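PDB 2I3D: hypothetical protein Atu1826 from Agrobacterium tumefaciens, which is of unknown function but is probably an alpha/beta hydrolase related to the X-Pro dipeptidyl-peptidases of family S15. Local coordinates for residues B[51-56]-B[124-129]; B[165-170]-B[198-203]; B[172-177]-B[205-210]. One frame throughout, in Å; residues are numbered along the deposited sequence.

Contact 1 (B[51-56]-B[124-129]); sequences IILHPH and CWVAGY
Ile51, Ile52 and Leu53 pair in parallel register with Val126, Ala127 and Gly128, joining two neighbouring central strands of an alpha/beta-hydrolase sheet; the strand axes diverge by only 14°. Four backbone hydrogen bonds alternate along the ladder, from Ile51 N to Trp125 O (3.0 Å) at one end to Tyr129 N to Leu53 O (3.1 Å) at the other. Both strands are buried, so aliphatic residues suit either face. On the face of Ile52 and Ala127, CD1 of the isoleucine meets the alanine CB at 4.0 Å, and Val68 and Leu71 of helix 66-77 pack on Ile52. On the other face, in one of the two conformers of Leu53, its CD1 lies 3.7 Å from Val126 CG2, the methyl set anti to the backbone N of the valine. Gly128 opens a probable GxSxG nucleophile elbow, whose serine follows Tyr129 and is likely the nucleophile. Past the strand end, His54 ND1 donates to Pro55 O (2.7 Å) on a carbonyl lone pair, while its NE2 bonds to Phe87 N; both ring nitrogens are thus engaged. The phenol of Tyr129 reaches His212 O through its OH, and on the same ring Pro55 CG approaches CD2 obliquely, at 3.3 Å.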
ATOM      1  N   ILE B  51      -4.067  -8.743 -16.467  1.00 13.23           N
ATOM      2  CA  ILE B  51      -5.049  -8.128 -15.554  1.00 13.33           C
ATOM      3  C   ILE B  51      -4.501  -8.263 -14.129  1.00 13.03           C
ATOM      4  O   ILE B  51      -4.111  -9.382 -13.721  1.00 12.93           O
ATOM      5  CB  ILE B  51      -6.414  -8.876 -15.615  1.00 14.38           C
ATOM      6  CG1 ILE B  51      -6.920  -8.947 -17.079  1.00 16.13           C
ATOM      7  CG2 ILE B  51      -7.448  -8.227 -14.723  1.00 15.06           C
ATOM      8  CD1 ILE B  51      -7.313  -7.597 -17.757  1.00 18.03           C
ATOM      9  N   ILE B  52      -4.507  -7.167 -13.381  1.00 12.14           N
ATOM     10  CA  ILE B  52      -3.915  -7.141 -12.029  1.00 11.31           C
ATOM     11  C   ILE B  52      -5.018  -6.863 -11.003  1.00 12.00           C
ATOM     12  O   ILE B  52      -5.754  -5.845 -11.162  1.00 12.66           O
ATOM     13  CB  ILE B  52      -2.814  -6.032 -11.901  1.00 12.43           C
ATOM     14  CG1 ILE B  52      -1.974  -5.927 -13.183  1.00 12.30           C
ATOM     15  CG2 ILE B  52      -1.972  -6.275 -10.621  1.00 12.46           C
ATOM     16  CD1 ILE B  52      -1.144  -7.163 -13.522  1.00 12.13           C
ATOM     17  N   LEU B  53      -5.122  -7.724  -9.969  1.00 11.39           N
ATOM     18  CA  LEU B  53      -6.245  -7.711  -9.024  0.60 11.50           C
ATOM     19  C   LEU B  53      -5.780  -7.417  -7.604  1.00 12.27           C
ATOM     20  O   LEU B  53      -4.791  -7.981  -7.147  1.00 11.60           O
ATOM     21  CB  LEU B  53      -7.008  -9.060  -9.086  0.60 11.14           C
ATOM     22  CG  LEU B  53      -7.530  -9.374 -10.497  0.60 11.18           C
ATOM     23  CD1 LEU B  53      -8.094 -10.808 -10.605  0.60 12.96           C
ATOM     24  CD2 LEU B  53      -8.546  -8.298 -10.938  0.60  8.10           C
ATOM     25  N   HIS B  54      -6.485  -6.515  -6.912  1.00 11.72           N
ATOM     26  CA  HIS B  54      -6.001  -5.996  -5.618  1.00 11.01           C
ATOM     27  C   HIS B  54      -6.582  -6.712  -4.371  1.00 10.42           C
ATOM     28  O   HIS B  54      -7.521  -7.533  -4.489  1.00 10.33           O
ATOM     29  CB  HIS B  54      -6.221  -4.461  -5.574  1.00 11.50           C
ATOM     30  CG  HIS B  54      -7.660  -4.050  -5.451  1.00 12.21           C
ATOM     31  ND1 HIS B  54      -8.391  -4.200  -4.293  1.00 13.34           N
ATOM     32  CD2 HIS B  54      -8.475  -3.412  -6.334  1.00 13.74           C
ATOM     33  CE1 HIS B  54      -9.604  -3.689  -4.469  1.00 14.46           C
ATOM     34  NE2 HIS B  54      -9.677  -3.192  -5.690  1.00 14.25           N
ATOM     35  N   PRO B  55      -6.022  -6.447  -3.169  1.00 10.89           N
ATOM     36  CA  PRO B  55      -6.545  -7.026  -1.935  1.00 11.28           C
ATOM     37  C   PRO B  55      -7.923  -6.569  -1.490  1.00 11.87           C
ATOM     38  O   PRO B  55      -8.499  -5.599  -2.034  1.00 12.63           O
ATOM     39  CB  PRO B  55      -5.520  -6.604  -0.852  1.00 11.66           C
ATOM     40  CG  PRO B  55      -4.241  -6.389  -1.638  1.00 10.78           C
ATOM     41  CD  PRO B  55      -4.726  -5.758  -2.954  1.00 11.02           C
ATOM     42  N   HIS B  56      -8.413  -7.248  -0.456  1.00 11.69           N
ATOM     43  CA  HIS B  56      -9.685  -6.861   0.168  1.00 13.74           C
ATOM     44  C   HIS B  56      -9.538  -5.469   0.817  1.00 15.54           C
ATOM     45  O   HIS B  56      -8.458  -5.119   1.313  1.00 15.22           O
ATOM     46  CB  HIS B  56     -10.013  -7.885   1.242  1.00 13.24           C
ATOM     47  CG  HIS B  56     -11.410  -7.819   1.742  1.00 14.99           C
ATOM     48  ND1 HIS B  56     -11.831  -6.872   2.655  1.00 17.42           N
ATOM     49  CD2 HIS B  56     -12.468  -8.635   1.516  1.00 16.54           C
ATOM     50  CE1 HIS B  56     -13.105  -7.097   2.945  1.00 17.74           C
ATOM     51  NE2 HIS B  56     -13.514  -8.156   2.260  1.00 18.74           N
ATOM     52  N   CYS B 124      -3.451 -14.339 -22.180  1.00 20.28           N
ATOM     53  CA  CYS B 124      -3.668 -13.466 -21.054  1.00 17.18           C
ATOM     54  C   CYS B 124      -2.934 -14.032 -19.827  1.00 15.70           C
ATOM     55  O   CYS B 124      -2.763 -15.247 -19.697  1.00 14.79           O
ATOM     56  CB  CYS B 124      -5.178 -13.279 -20.814  1.00 17.83           C
ATOM     57  SG  CYS B 124      -5.626 -12.438 -19.250  1.00 22.41           S
ATOM     58  N   TRP B 125      -2.468 -13.121 -18.972  1.00 13.97           N
ATOM     59  CA  TRP B 125      -2.012 -13.476 -17.620  1.00 14.13           C
ATOM     60  C   TRP B 125      -2.859 -12.767 -16.601  1.00 14.06           C
ATOM     61  O   TRP B 125      -3.308 -11.657 -16.848  1.00 13.65           O
ATOM     62  CB  TRP B 125      -0.576 -13.023 -17.386  1.00 14.58           C
ATOM     63  CG  TRP B 125       0.488 -13.968 -17.954  1.00 15.82           C
ATOM     64  CD1 TRP B 125       0.696 -14.306 -19.260  1.00 17.50           C
ATOM     65  CD2 TRP B 125       1.512 -14.619 -17.200  1.00 14.47           C
ATOM     66  NE1 TRP B 125       1.801 -15.143 -19.378  1.00 16.30           N
ATOM     67  CE2 TRP B 125       2.328 -15.341 -18.128  1.00 15.41           C
ATOM     68  CE3 TRP B 125       1.850 -14.622 -15.842  1.00 13.99           C
ATOM     69  CZ2 TRP B 125       3.428 -16.083 -17.726  1.00 14.64           C
ATOM     70  CZ3 TRP B 125       2.948 -15.372 -15.427  1.00 14.58           C
ATOM     71  CH2 TRP B 125       3.717 -16.097 -16.366  1.00 16.25           C
ATOM     72  N   VAL B 126      -3.010 -13.379 -15.435  1.00 13.44           N
ATOM     73  CA  VAL B 126      -3.660 -12.693 -14.317  1.00 12.39           C
ATOM     74  C   VAL B 126      -2.672 -12.668 -13.165  1.00 12.57           C
ATOM     75  O   VAL B 126      -1.967 -13.658 -12.913  1.00 11.74           O
ATOM     76  CB  VAL B 126      -5.005 -13.381 -13.909  1.00 13.26           C
ATOM     77  CG1 VAL B 126      -4.768 -14.814 -13.473  1.00 13.88           C
ATOM     78  CG2 VAL B 126      -5.769 -12.569 -12.839  1.00 14.69           C
ATOM     79  N   ALA B 127      -2.588 -11.539 -12.483  1.00 12.16           N
ATOM     80  CA  ALA B 127      -1.731 -11.463 -11.298  1.00 11.38           C
ATOM     81  C   ALA B 127      -2.591 -10.880 -10.200  1.00 11.24           C
ATOM     82  O   ALA B 127      -3.218  -9.825 -10.416  1.00 12.79           O
ATOM     83  CB  ALA B 127      -0.527 -10.578 -11.568  1.00 11.83           C
ATOM     84  N   GLY B 128      -2.664 -11.544  -9.049  1.00 10.99           N
ATOM     85  CA  GLY B 128      -3.524 -11.084  -7.955  1.00 10.22           C
ATOM     86  C   GLY B 128      -2.796 -11.111  -6.618  1.00 10.59           C
ATOM     87  O   GLY B 128      -1.961 -11.975  -6.401  1.00 11.59           O
ATOM     88  N   TYR B 129      -3.132 -10.186  -5.722  1.00  9.88           N
ATOM     89  CA  TYR B 129      -2.491 -10.120  -4.405  1.00 10.97           C
ATOM     90  C   TYR B 129      -3.548 -10.290  -3.324  1.00 11.85           C
ATOM     91  O   TYR B 129      -4.557  -9.574  -3.301  1.00 11.59           O
ATOM     92  CB  TYR B 129      -1.759  -8.754  -4.335  1.00 11.03           C
ATOM     93  CG  TYR B 129      -1.218  -8.404  -2.980  1.00 11.17           C
ATOM     94  CD1 TYR B 129      -0.773  -9.391  -2.094  1.00 11.36           C
ATOM     95  CD2 TYR B 129      -1.147  -7.060  -2.584  1.00 13.71           C
ATOM     96  CE1 TYR B 129      -0.287  -9.029  -0.776  1.00 11.50           C
ATOM     97  CE2 TYR B 129      -0.688  -6.704  -1.310  1.00 15.27           C
ATOM     98  CZ  TYR B 129      -0.273  -7.673  -0.431  1.00 13.97           C
ATOM     99  OH  TYR B 129       0.200  -7.223   0.778  1.00 15.46           O
TER

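Contact 2 (B[165-170]-B[198-203]); sequences APCPSS and KGILIT
Ser170 OG accepts the backbone N-H of Leu201 at 2.9 Å in a nearly straight bond, 174° at the hydrogen. Ser170 OG is also 2.7 Å from a water that donates to Gly199 O, so one small polar side chain ties down two points of the opposite loop, one directly and the other through the water. A chi1 of -67° sets OG beside the serine's own N, where it faces Leu201 N. Next to it, Ile200 spreads its two branches over the 167-170 backbone: CG2 rests on Ser169 C at 3.5 Å, while CD1 reaches Cys167, 3.7 Å from its CB. The extended chain beyond CB, chi2 177°, carries CD1 out to the cysteine, whose compact, weakly polar side chain suits a buried place. These loops lead into strands 171-176 and 202-207, the parallel pair at one edge of the alpha/beta-hydrolase sheet, and the contact sits where both chains enter it. Gly199 turns the second loop with a positive phi of 92°, a conformation that glycine adopts readily. Farther out, Cys167 N is bonded to Gln197 OE1 and its side chain packs on Met137 and Leu194, from helices 131-142 and 184-195. The side chain of Ser169 starts away from the other loop, and its OG is bonded to Ile146 O.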
ATOM      1  N   ALA B 165      -9.409 -27.573  -9.897  1.00 21.42           N
ATOM      2  CA  ALA B 165      -9.487 -29.032  -9.978  1.00 23.39           C
ATOM      3  C   ALA B 165      -9.779 -29.498 -11.412  1.00 23.50           C
ATOM      4  O   ALA B 165     -10.884 -29.981 -11.707  1.00 25.85           O
ATOM      5  CB  ALA B 165     -10.547 -29.543  -9.021  1.00 24.18           C
ATOM      6  N   PRO B 166      -8.760 -29.447 -12.288  1.00 21.99           N
ATOM      7  CA  PRO B 166      -7.441 -29.023 -11.854  1.00 20.65           C
ATOM      8  C   PRO B 166      -7.155 -27.569 -12.265  1.00 19.36           C
ATOM      9  O   PRO B 166      -7.869 -26.960 -13.087  1.00 19.06           O
ATOM     10  CB  PRO B 166      -6.511 -29.971 -12.634  1.00 21.38           C
ATOM     11  CG  PRO B 166      -7.251 -30.117 -13.962  1.00 20.78           C
ATOM     12  CD  PRO B 166      -8.744 -29.873 -13.710  1.00 22.36           C
ATOM     13  N   CYS B 167      -6.121 -27.042 -11.644  1.00 17.86           N
ATOM     14  CA  CYS B 167      -5.547 -25.817 -12.080  1.00 17.26           C
ATOM     15  C   CYS B 167      -5.103 -26.008 -13.537  1.00 17.00           C
ATOM     16  O   CYS B 167      -4.387 -26.954 -13.840  1.00 17.42           O
ATOM     17  CB  CYS B 167      -4.401 -25.429 -11.163  1.00 17.76           C
ATOM     18  SG  CYS B 167      -3.650 -23.845 -11.581  1.00 16.73           S
ATOM     19  N   PRO B 168      -5.553 -25.131 -14.438  1.00 17.09           N
ATOM     20  CA  PRO B 168      -5.325 -25.330 -15.877  1.00 17.00           C
ATOM     21  C   PRO B 168      -3.970 -24.824 -16.468  1.00 16.17           C
ATOM     22  O   PRO B 168      -3.615 -25.104 -17.641  1.00 16.25           O
ATOM     23  CB  PRO B 168      -6.530 -24.593 -16.480  1.00 17.53           C
ATOM     24  CG  PRO B 168      -6.685 -23.427 -15.579  1.00 17.72           C
ATOM     25  CD  PRO B 168      -6.472 -23.997 -14.194  1.00 16.66           C
ATOM     26  N   SER B 169      -3.239 -24.062 -15.665  1.00 15.25           N
ATOM     27  CA  SER B 169      -2.047 -23.380 -16.161  1.00 12.91           C
ATOM     28  C   SER B 169      -0.947 -23.420 -15.120  1.00 12.75           C
ATOM     29  O   SER B 169      -1.205 -23.566 -13.902  1.00 13.08           O
ATOM     30  CB  SER B 169      -2.357 -21.908 -16.498  1.00 14.66           C
ATOM     31  OG  SER B 169      -3.334 -21.834 -17.531  1.00 18.38           O
ATOM     32  N   SER B 170       0.277 -23.280 -15.618  1.00 11.16           N
ATOM     33  CA  SER B 170       1.439 -23.092 -14.772  1.00 10.58           C
ATOM     34  C   SER B 170       1.434 -21.644 -14.245  1.00 10.28           C
ATOM     35  O   SER B 170       0.987 -20.724 -14.920  1.00 10.62           O
ATOM     36  CB  SER B 170       2.692 -23.313 -15.621  1.00 11.47           C
ATOM     37  OG  SER B 170       2.749 -24.697 -16.023  1.00 11.55           O
ATOM     38  N   LYS B 198      -0.961 -33.207 -13.027  1.00 24.88           N
ATOM     39  CA  LYS B 198       0.076 -33.322 -14.074  1.00 25.54           C
ATOM     40  C   LYS B 198      -0.116 -32.268 -15.168  1.00 24.47           C
ATOM     41  O   LYS B 198      -1.219 -31.770 -15.382  1.00 25.33           O
ATOM     42  CB  LYS B 198       0.105 -34.716 -14.712  1.00 27.67           C
ATOM     43  CG  LYS B 198       0.505 -35.820 -13.762  1.00 31.68           C
ATOM     44  CD  LYS B 198      -0.298 -37.066 -14.092  1.00 35.17           C
ATOM     45  CE  LYS B 198       0.012 -38.181 -13.120  1.00 41.37           C
ATOM     46  NZ  LYS B 198      -0.004 -37.737 -11.670  1.00 41.13           N
ATOM     47  N   GLY B 199       0.969 -31.884 -15.823  1.00 22.28           N
ATOM     48  CA  GLY B 199       0.836 -31.036 -16.976  1.00 20.27           C
ATOM     49  C   GLY B 199       0.908 -29.558 -16.670  1.00 17.77           C
ATOM     50  O   GLY B 199       0.842 -28.732 -17.566  1.00 17.46           O
ATOM     51  N   ILE B 200       1.053 -29.228 -15.398  1.00 15.44           N
ATOM     52  CA  ILE B 200       1.389 -27.858 -15.022  1.00 14.05           C
ATOM     53  C   ILE B 200       2.610 -27.892 -14.095  1.00 12.83           C
ATOM     54  O   ILE B 200       2.886 -28.916 -13.456  1.00 12.71           O
ATOM     55  CB  ILE B 200       0.216 -27.108 -14.286  1.00 13.44           C
ATOM     56  CG1 ILE B 200      -0.109 -27.780 -12.941  1.00 15.61           C
ATOM     57  CG2 ILE B 200      -1.037 -26.962 -15.231  1.00 15.91           C
ATOM     58  CD1 ILE B 200      -1.186 -27.042 -12.161  1.00 16.33           C
ATOM     59  N   LEU B 201       3.302 -26.751 -13.993  1.00 12.10           N
ATOM     60  CA  LEU B 201       4.339 -26.570 -12.963  1.00 11.25           C
ATOM     61  C   LEU B 201       3.918 -25.379 -12.113  1.00 11.25           C
ATOM     62  O   LEU B 201       3.735 -24.244 -12.638  1.00 10.49           O
ATOM     63  CB  LEU B 201       5.694 -26.225 -13.608  1.00 10.93           C
ATOM     64  CG  LEU B 201       6.837 -25.980 -12.600  1.00 12.34           C
ATOM     65  CD1 LEU B 201       7.100 -27.239 -11.771  1.00 16.40           C
ATOM     66  CD2 LEU B 201       8.121 -25.546 -13.288  1.00 12.93           C
ATOM     67  N   ILE B 202       3.796 -25.653 -10.819  1.00 10.39           N
ATOM     68  CA  ILE B 202       3.594 -24.617  -9.795  1.00 10.45           C
ATOM     69  C   ILE B 202       4.971 -24.203  -9.270  1.00 10.90           C
ATOM     70  O   ILE B 202       5.710 -25.039  -8.699  1.00 10.49           O
ATOM     71  CB  ILE B 202       2.677 -25.091  -8.625  1.00 12.35           C
ATOM     72  CG1 ILE B 202       1.295 -25.493  -9.145  1.00 12.91           C
ATOM     73  CG2 ILE B 202       2.542 -24.000  -7.569  1.00 12.05           C
ATOM     74  CD1 ILE B 202       0.479 -24.374  -9.806  1.00 14.60           C
ATOM     75  N   THR B 203       5.342 -22.951  -9.505  1.00 10.29           N
ATOM     76  CA  THR B 203       6.607 -22.417  -8.959  1.00 10.59           C
ATOM     77  C   THR B 203       6.202 -21.736  -7.656  1.00 10.66           C
ATOM     78  O   THR B 203       5.404 -20.786  -7.673  1.00 11.53           O
ATOM     79  CB  THR B 203       7.262 -21.422  -9.945  1.00  9.87           C
ATOM     80  OG1 THR B 203       7.701 -22.169 -11.099  1.00 10.97           O
ATOM     81  CG2 THR B 203       8.471 -20.722  -9.303  1.00 13.95           C
TER
HETATM   82  O   HOH W   1       1.205 -25.655 -18.062  1.00 20.04           O

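Contact 3 (B[172-177]-B[205-210]); sequences LIINGD and RTLPGA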
ATOM      1  N   LEU B 172       2.997 -18.869 -10.684  1.00  9.74           N
ATOM      2  CA  LEU B 172       3.827 -18.562  -9.511  1.00 10.31           C
ATOM      3  C   LEU B 172       2.931 -18.317  -8.297  1.00 11.11           C
ATOM      4  O   LEU B 172       1.967 -17.532  -8.383  1.00 11.20           O
ATOM      5  CB  LEU B 172       4.606 -17.276  -9.823  1.00 10.04           C
ATOM      6  CG  LEU B 172       5.392 -16.685  -8.635  1.00 10.55           C
ATOM      7  CD1 LEU B 172       6.549 -17.572  -8.222  1.00 12.36           C
ATOM      8  CD2 LEU B 172       5.883 -15.303  -8.994  1.00 10.87           C
ATOM      9  N   ILE B 173       3.275 -18.952  -7.170  1.00  8.95           N
ATOM     10  CA  ILE B 173       2.644 -18.648  -5.889  1.00  9.54           C
ATOM     11  C   ILE B 173       3.788 -18.171  -5.030  1.00  9.03           C
ATOM     12  O   ILE B 173       4.827 -18.849  -4.921  1.00  9.23           O
ATOM     13  CB  ILE B 173       1.926 -19.871  -5.286  1.00 10.70           C
ATOM     14  CG1 ILE B 173       0.738 -20.244  -6.172  1.00 10.00           C
ATOM     15  CG2 ILE B 173       1.477 -19.589  -3.864  1.00 11.90           C
ATOM     16  CD1 ILE B 173      -0.029 -21.499  -5.751  1.00 12.67           C
ATOM     17  N   ILE B 174       3.614 -16.990  -4.411  1.00  9.48           N
ATOM     18  CA  ILE B 174       4.704 -16.457  -3.596  1.00  9.41           C
ATOM     19  C   ILE B 174       4.125 -15.922  -2.290  1.00 10.03           C
ATOM     20  O   ILE B 174       3.102 -15.235  -2.290  1.00 10.06           O
ATOM     21  CB  ILE B 174       5.579 -15.421  -4.407  1.00  9.28           C
ATOM     22  CG1 ILE B 174       6.697 -14.825  -3.579  1.00 13.08           C
ATOM     23  CG2 ILE B 174       4.648 -14.344  -5.044  1.00 12.23           C
ATOM     24  CD1 ILE B 174       7.814 -14.362  -4.587  1.00 14.07           C
ATOM     25  N   ASN B 175       4.741 -16.306  -1.176  1.00 10.47           N
ATOM     26  CA  ASN B 175       4.204 -15.958   0.165  1.00 11.32           C
ATOM     27  C   ASN B 175       5.371 -15.809   1.104  1.00 11.59           C
ATOM     28  O   ASN B 175       6.471 -16.282   0.812  1.00 14.00           O
ATOM     29  CB  ASN B 175       3.202 -16.996   0.716  1.00 11.41           C
ATOM     30  CG  ASN B 175       3.854 -18.388   0.989  1.00 13.34           C
ATOM     31  OD1 ASN B 175       3.808 -18.932   2.113  1.00 15.91           O
ATOM     32  ND2 ASN B 175       4.435 -18.970  -0.049  1.00 13.65           N
ATOM     33  N   GLY B 176       5.137 -15.132   2.204  1.00 10.47           N
ATOM     34  CA  GLY B 176       6.202 -14.962   3.202  1.00 10.72           C
ATOM     35  C   GLY B 176       6.109 -15.895   4.398  1.00 12.74           C
ATOM     36  O   GLY B 176       5.020 -16.259   4.841  1.00 13.37           O
ATOM     37  N   ASP B 177       7.256 -16.177   5.018  1.00 13.37           N
ATOM     38  CA  ASP B 177       7.253 -17.123   6.144  1.00 14.50           C
ATOM     39  C   ASP B 177       6.929 -16.419   7.468  1.00 15.10           C
ATOM     40  O   ASP B 177       6.876 -17.075   8.524  1.00 17.87           O
ATOM     41  CB  ASP B 177       8.557 -17.942   6.241  1.00 15.96           C
ATOM     42  CG  ASP B 177       9.773 -17.098   6.580  1.00 17.15           C
ATOM     43  OD1 ASP B 177       9.632 -15.906   6.969  1.00 17.53           O
ATOM     44  OD2 ASP B 177      10.904 -17.655   6.486  1.00 21.60           O
ATOM     45  N   ARG B 205       7.553 -19.891  -4.293  1.00 11.49           N
ATOM     46  CA  ARG B 205       8.644 -19.310  -3.540  1.00 13.05           C
ATOM     47  C   ARG B 205       8.126 -18.815  -2.195  1.00 12.43           C
ATOM     48  O   ARG B 205       7.117 -18.136  -2.139  1.00 12.55           O
ATOM     49  CB  ARG B 205       9.229 -18.128  -4.343  1.00 14.45           C
ATOM     50  CG  ARG B 205      10.357 -17.385  -3.661  1.00 16.12           C
ATOM     51  CD  ARG B 205      11.678 -18.253  -3.562  1.00 21.25           C
ATOM     52  NE  ARG B 205      12.591 -17.588  -2.638  1.00 24.01           N
ATOM     53  CZ  ARG B 205      13.353 -18.203  -1.744  1.00 28.57           C
ATOM     54  NH1 ARG B 205      13.381 -19.547  -1.667  1.00 32.33           N
ATOM     55  NH2 ARG B 205      14.138 -17.473  -0.954  1.00 32.70           N
ATOM     56  N   THR B 206       8.834 -19.134  -1.119  1.00 13.85           N
ATOM     57  CA  THR B 206       8.533 -18.624   0.204  1.00 15.22           C
ATOM     58  C   THR B 206       9.642 -17.629   0.562  1.00 16.19           C
ATOM     59  O   THR B 206      10.851 -17.997   0.547  1.00 15.97           O
ATOM     60  CB  THR B 206       8.438 -19.747   1.238  1.00 16.03           C
ATOM     61  OG1 THR B 206       7.420 -20.689   0.834  1.00 16.82           O
ATOM     62  CG2 THR B 206       8.096 -19.175   2.657  1.00 17.08           C
ATOM     63  N   LEU B 207       9.260 -16.376   0.830  1.00 15.19           N
ATOM     64  CA  LEU B 207      10.268 -15.340   1.122  1.00 15.54           C
ATOM     65  C   LEU B 207      10.518 -15.232   2.602  1.00 15.83           C
ATOM     66  O   LEU B 207       9.604 -14.909   3.360  1.00 15.64           O
ATOM     67  CB  LEU B 207       9.801 -13.948   0.668  1.00 16.96           C
ATOM     68  CG  LEU B 207       9.759 -13.640  -0.812  1.00 18.76           C
ATOM     69  CD1 LEU B 207       9.650 -12.132  -1.016  1.00 19.10           C
ATOM     70  CD2 LEU B 207      11.019 -14.136  -1.434  1.00 20.53           C
ATOM     71  N   PRO B 208      11.774 -15.447   3.031  1.00 17.19           N
ATOM     72  CA  PRO B 208      12.110 -15.270   4.456  1.00 17.70           C
ATOM     73  C   PRO B 208      11.830 -13.869   4.967  1.00 17.70           C
ATOM     74  O   PRO B 208      12.215 -12.875   4.338  1.00 19.47           O
ATOM     75  CB  PRO B 208      13.635 -15.567   4.506  1.00 18.96           C
ATOM     76  CG  PRO B 208      13.831 -16.503   3.300  1.00 19.35           C
ATOM     77  CD  PRO B 208      12.939 -15.880   2.234  1.00 17.42           C
ATOM     78  N   GLY B 209      11.165 -13.801   6.098  1.00 17.87           N
ATOM     79  CA  GLY B 209      10.991 -12.529   6.751  1.00 17.18           C
ATOM     80  C   GLY B 209       9.817 -11.717   6.253  1.00 16.70           C
ATOM     81  O   GLY B 209       9.559 -10.646   6.828  1.00 18.64           O
ATOM     82  N   ALA B 210       9.122 -12.185   5.202  1.00 14.38           N
ATOM     83  CA  ALA B 210       7.997 -11.390   4.653  1.00 12.48           C
ATOM     84  C   ALA B 210       6.685 -11.696   5.399  1.00 12.41           C
ATOM     85  O   ALA B 210       6.361 -12.856   5.639  1.00 12.62           O
ATOM     86  CB  ALA B 210       7.828 -11.661   3.172  1.00 11.96           C
TER
HETATM   87  O   HOH W   2       4.934 -21.564   2.250  1.00 22.62           O
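Ile174, Asn175 and Gly176 pair with Arg205, Thr206 and Leu207 as the parallel strands of a beta-alpha-beta unit whose helix is 184-195, at the edge of the alpha/beta-hydrolase sheet. Backbone hydrogen bonds run from Arg205 N to Ile173 O, Asn175 N to Arg205 O, Leu207 N to Asn175 O (2.8 Å) and Asp177 N to Leu207 O (3.1 Å). In the last the donor approaches from 39° above the plane of the Leu207 carbonyl, where the chains begin to turn. Gly176 passes close to the type II turn of residues 207-210, its CA 3.2 Å from Ala210 O; glycine, having no CB, lets the strand come this close to that oxygen.

Apolar contact lies on the face of Ile174 and Arg205. CD1 of the isoleucine touches the arginine CB at 4.0 Å, using the aliphatic base of a chain that bends at chi2 and heads off to a weak, long ion pair with Glu224.

Polar side chains work on the other face and at the turn. Asn175 OD1 accepts from a water that also lies 3.0 Å from Thr206 OG1, linking the two across the strands; Thr206 CG2 packs on Asp177 CB at 3.8 Å. Gly209, with a positive phi suited to glycine in this turn, points its N-H at the aspartate, its N meeting Asp177 OD1 at 2.7 Å from above the carboxylate plane.

Contact 1 is the core contact, close to the centre of the chain and wholly buried, whereas contacts 2 and 3 have their centres about 15 and 16 Å from it and are partly exposed. Contacts 2 and 3 serve the same pair of strands at one end of the sheet, 171-176 and the edge strand 202-207: the loops of contact 2 feed into the strands that contact 3 pairs, and the two touch where Thr203 O meets Ile173 N at 2.9 Å, a probable hydrogen bond. Contact 1 belongs to the same sheet but touches neither. Its side chains across the strands are mainly apolar, as befits the interior, while the outer contacts add water bridges and backbone N-H groups bonded to a serine hydroxyl and an aspartate carboxylate.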